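Local coordinates for smoothened (Xenopus laevis, PDB 5KZZ), which probably acts as a G protein-coupled receptor of Hedgehog signalling, directly activated by cellular cholesterol, and is represented here by its extracellular cysteine-rich domain without sterol, at residues 17-22 against 43-48. Residues are numbered along the deposited sequence; the frame is centred on the assembly and turned at random.
Sequences EPLKYN and SSQDEV. With ZN (zinc ion), chain E.
The Q45 carboxamide reaches from the first turn of helix 45-55 to strand 17-18 and the loop that follows it, tying two surface elements of the Frizzled-type cysteine-rich domain together. Its NE2 spends one N-H on P18 O at 2.9 Å and the other on E17 OE1 at 2.7 Å, both nearly straight and both close to the amide plane. Q45 OE1 accepts from K20 N at 2.8 Å, with the donor tilted 31° from the carbonyl plane. Three bonds therefore fix the rotation of the amide. E17 and Q45 approach from opposite directions; the carboxylate, turned 56° from the amide, offers the anti lone pair of E17 OE1. A water donates to this oxygen and accepts from Q45 N, giving E17 a second, water-mediated link to Q45.

Beside the amide, K20 and D46 share a zinc ion. The lysine CG lies anti to the backbone N (chi1 -177°), and the chain runs extended until a bend at chi4 brings NZ to 2.0 Å from the metal. Coordination through NZ is consistent with a neutral amine, probably stabilised by the zinc. D46 OD1 binds the zinc at 2.0 Å, and two waters also bind the metal. Further out, T34 on the paired strand 33-34 makes a backbone hydrogen bond with E17, and the Q45 side chain touches it, while S44, the N-cap residue of the helix, accepts from E47 N through OG at 3.0 Å.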
ATOM      1  N   GLU A  17     -13.461   1.944   7.928  1.00 19.26           N
ATOM      2  CA  GLU A  17     -14.035   3.287   7.918  1.00 19.64           C
ATOM      3  C   GLU A  17     -14.135   3.792   6.480  1.00 17.43           C
ATOM      4  O   GLU A  17     -13.393   3.334   5.606  1.00 15.94           O
ATOM      5  CB  GLU A  17     -13.214   4.240   8.795  1.00 26.74           C
ATOM      6  CG  GLU A  17     -11.758   4.391   8.426  1.00 33.43           C
ATOM      7  CD  GLU A  17     -10.984   5.181   9.479  1.00 40.19           C
ATOM      8  OE1 GLU A  17     -10.584   6.331   9.211  1.00 37.21           O
ATOM      9  OE2 GLU A  17     -10.782   4.647  10.588  1.00 48.42           O
ATOM     10  N   PRO A  18     -15.084   4.700   6.212  1.00 17.24           N
ATOM     11  CA  PRO A  18     -15.190   5.232   4.853  1.00 17.14           C
ATOM     12  C   PRO A  18     -13.914   5.930   4.435  1.00 15.30           C
ATOM     13  O   PRO A  18     -13.323   6.655   5.243  1.00 16.07           O
ATOM     14  CB  PRO A  18     -16.335   6.246   4.955  1.00 20.93           C
ATOM     15  CG  PRO A  18     -17.103   5.814   6.116  1.00 22.16           C
ATOM     16  CD  PRO A  18     -16.109   5.276   7.099  1.00 20.65           C
ATOM     17  N   LEU A  19     -13.518   5.738   3.183  1.00 14.93           N
ATOM     18  CA  LEU A  19     -12.361   6.437   2.632  1.00 14.29           C
ATOM     19  C   LEU A  19     -12.551   7.927   2.681  1.00 14.70           C
ATOM     20  O   LEU A  19     -13.595   8.447   2.297  1.00 16.58           O
ATOM     21  CB  LEU A  19     -12.111   6.029   1.185  1.00 13.03           C
ATOM     22  CG  LEU A  19     -11.298   4.754   0.988  1.00 13.55           C
ATOM     23  CD1 LEU A  19     -11.538   4.197  -0.417  1.00 15.76           C
ATOM     24  CD2 LEU A  19      -9.829   5.060   1.196  1.00 16.43           C
ATOM     25  N   LYS A  20     -11.515   8.611   3.134  1.00 13.99           N
ATOM     26  CA  LYS A  20     -11.503  10.059   3.149  1.00 15.22           C
ATOM     27  C   LYS A  20     -11.546  10.608   1.724  1.00 15.85           C
ATOM     28  O   LYS A  20     -12.191  11.604   1.466  1.00 18.35           O
ATOM     29  CB  LYS A  20     -10.264  10.555   3.893  1.00 17.71           C
ATOM     30  CG  LYS A  20     -10.170  12.057   4.032  1.00 19.80           C
ATOM     31  CD  LYS A  20      -8.802  12.438   4.599  1.00 22.64           C
ATOM     32  CE  LYS A  20      -8.643  13.944   4.653  1.00 24.07           C
ATOM     33  NZ  LYS A  20      -9.679  14.575   5.544  1.00 23.32           N
ATOM     34  N   TYR A  21     -10.853   9.936   0.812  1.00 14.52           N
ATOM     35  CA  TYR A  21     -10.809  10.253  -0.621  1.00 15.78           C
ATOM     36  C   TYR A  21     -10.929   8.985  -1.428  1.00 15.54           C
ATOM     37  O   TYR A  21     -10.491   7.938  -0.972  1.00 16.56           O
ATOM     38  CB  TYR A  21      -9.506  10.956  -0.981  1.00 16.71           C
ATOM     39  CG  TYR A  21      -9.325  12.258  -0.279  1.00 18.07           C
ATOM     40  CD1 TYR A  21     -10.236  13.292  -0.448  1.00 18.70           C
ATOM     41  CD2 TYR A  21      -8.240  12.468   0.555  1.00 17.14           C
ATOM     42  CE1 TYR A  21     -10.072  14.495   0.207  1.00 18.77           C
ATOM     43  CE2 TYR A  21      -8.056  13.686   1.199  1.00 19.00           C
ATOM     44  CZ  TYR A  21      -8.975  14.686   1.022  1.00 18.69           C
ATOM     45  OH  TYR A  21      -8.804  15.892   1.661  1.00 22.42           O
ATOM     46  N   ASN A  22     -11.505   9.082  -2.627  1.00 17.12           N
ATOM     47  CA  ASN A  22     -11.658   7.935  -3.514  1.00 16.97           C
ATOM     48  C   ASN A  22     -10.544   7.887  -4.565  1.00 18.42           C
ATOM     49  O   ASN A  22     -10.620   7.103  -5.505  1.00 20.59           O
ATOM     50  CB  ASN A  22     -13.021   7.978  -4.215  1.00 19.82           C
ATOM     51  CG  ASN A  22     -14.181   8.014  -3.242  1.00 23.72           C
ATOM     52  OD1 ASN A  22     -14.944   8.990  -3.187  1.00 27.03           O
ATOM     53  ND2 ASN A  22     -14.332   6.938  -2.471  1.00 24.23           N
ATOM     54  N   SER A  43      -1.394   7.328  11.853  1.00 17.26           N
ATOM     55  CA  SER A  43      -2.383   7.025  12.887  1.00 18.56           C
ATOM     56  C   SER A  43      -3.798   7.437  12.500  1.00 16.83           C
ATOM     57  O   SER A  43      -4.714   7.306  13.301  1.00 20.47           O
ATOM     58  CB  SER A  43      -2.007   7.693  14.210  1.00 20.58           C
ATOM     59  OG  SER A  43      -1.902   9.085  14.028  1.00 22.82           O
ATOM     60  N   SER A  44      -3.980   7.920  11.278  1.00 14.74           N
ATOM     61  CA  SER A  44      -5.293   8.370  10.822  1.00 14.54           C
ATOM     62  C   SER A  44      -5.254   8.468   9.313  1.00 13.00           C
ATOM     63  O   SER A  44      -4.176   8.501   8.719  1.00 12.46           O
ATOM     64  CB  SER A  44      -5.655   9.736  11.410  1.00 16.48           C
ATOM     65  OG  SER A  44      -4.782  10.724  10.874  1.00 16.22           O
ATOM     66  N   GLN A  45      -6.420   8.584   8.688  1.00 12.56           N
ATOM     67  CA  GLN A  45      -6.427   8.806   7.248  1.00 11.73           C
ATOM     68  C   GLN A  45      -5.856  10.182   6.910  1.00 11.71           C
ATOM     69  O   GLN A  45      -5.292  10.368   5.835  1.00 11.60           O
ATOM     70  CB  GLN A  45      -7.832   8.656   6.671  1.00 12.19           C
ATOM     71  CG  GLN A  45      -8.394   7.263   6.741  1.00 13.20           C
ATOM     72  CD  GLN A  45      -9.637   7.126   5.901  1.00 13.36           C
ATOM     73  OE1 GLN A  45      -9.586   7.287   4.692  1.00 14.41           O
ATOM     74  NE2 GLN A  45     -10.766   6.854   6.537  1.00 16.26           N
ATOM     75  N   ASP A  46      -5.961  11.140   7.820  1.00 12.29           N
ATOM     76  CA  ASP A  46      -5.311  12.428   7.607  1.00 13.41           C
ATOM     77  C   ASP A  46      -3.801  12.271   7.483  1.00 13.17           C
ATOM     78  O   ASP A  46      -3.177  12.813   6.568  1.00 13.96           O
ATOM     79  CB  ASP A  46      -5.651  13.391   8.751  1.00 16.13           C
ATOM     80  CG  ASP A  46      -7.101  13.842   8.729  1.00 20.06           C
ATOM     81  OD1 ASP A  46      -7.767  13.730   7.678  1.00 21.40           O
ATOM     82  OD2 ASP A  46      -7.591  14.324   9.772  1.00 22.80           O
ATOM     83  N   GLU A  47      -3.206  11.497   8.384  1.00 13.50           N
ATOM     84  CA  GLU A  47      -1.767  11.252   8.315  0.71 13.16           C
ATOM     85  C   GLU A  47      -1.390  10.488   7.048  1.00 12.78           C
ATOM     86  O   GLU A  47      -0.378  10.782   6.422  1.00 13.41           O
ATOM     87  CB  GLU A  47      -1.285  10.471   9.542  0.71 16.55           C
ATOM     88  CG  GLU A  47      -1.175  11.281  10.797  0.71 22.11           C
ATOM     89  CD  GLU A  47      -0.039  10.815  11.683  0.71 26.41           C
ATOM     90  OE1 GLU A  47       0.301   9.612  11.683  0.71 26.28           O
ATOM     91  OE2 GLU A  47       0.530  11.676  12.384  0.71 26.77           O
ATOM     92  N   VAL A  48      -2.198   9.495   6.673  1.00 11.49           N
ATOM     93  CA  VAL A  48      -1.966   8.748   5.441  1.00 11.22           C
ATOM     94  C   VAL A  48      -1.857   9.713   4.261  1.00 11.00           C
ATOM     95  O   VAL A  48      -0.949   9.602   3.440  1.00 10.93           O
ATOM     96  CB  VAL A  48      -3.094   7.726   5.179  1.00 12.54           C
ATOM     97  CG1 VAL A  48      -3.106   7.311   3.712  1.00 12.06           C
ATOM     98  CG2 VAL A  48      -2.946   6.514   6.126  1.00 12.66           C
TER
HETATM   99 ZN    ZN E 204      -9.712  14.043   7.513  0.67 27.94          ZN
HETATM  100  O   HOH W   1      -8.866   7.994  10.203  1.00 26.95           O
HETATM  101  O   HOH W   2     -10.114  16.346   8.147  1.00 35.86           O
HETATM  102  O   HOH W   3     -10.569  12.033   7.868  1.00 38.67           O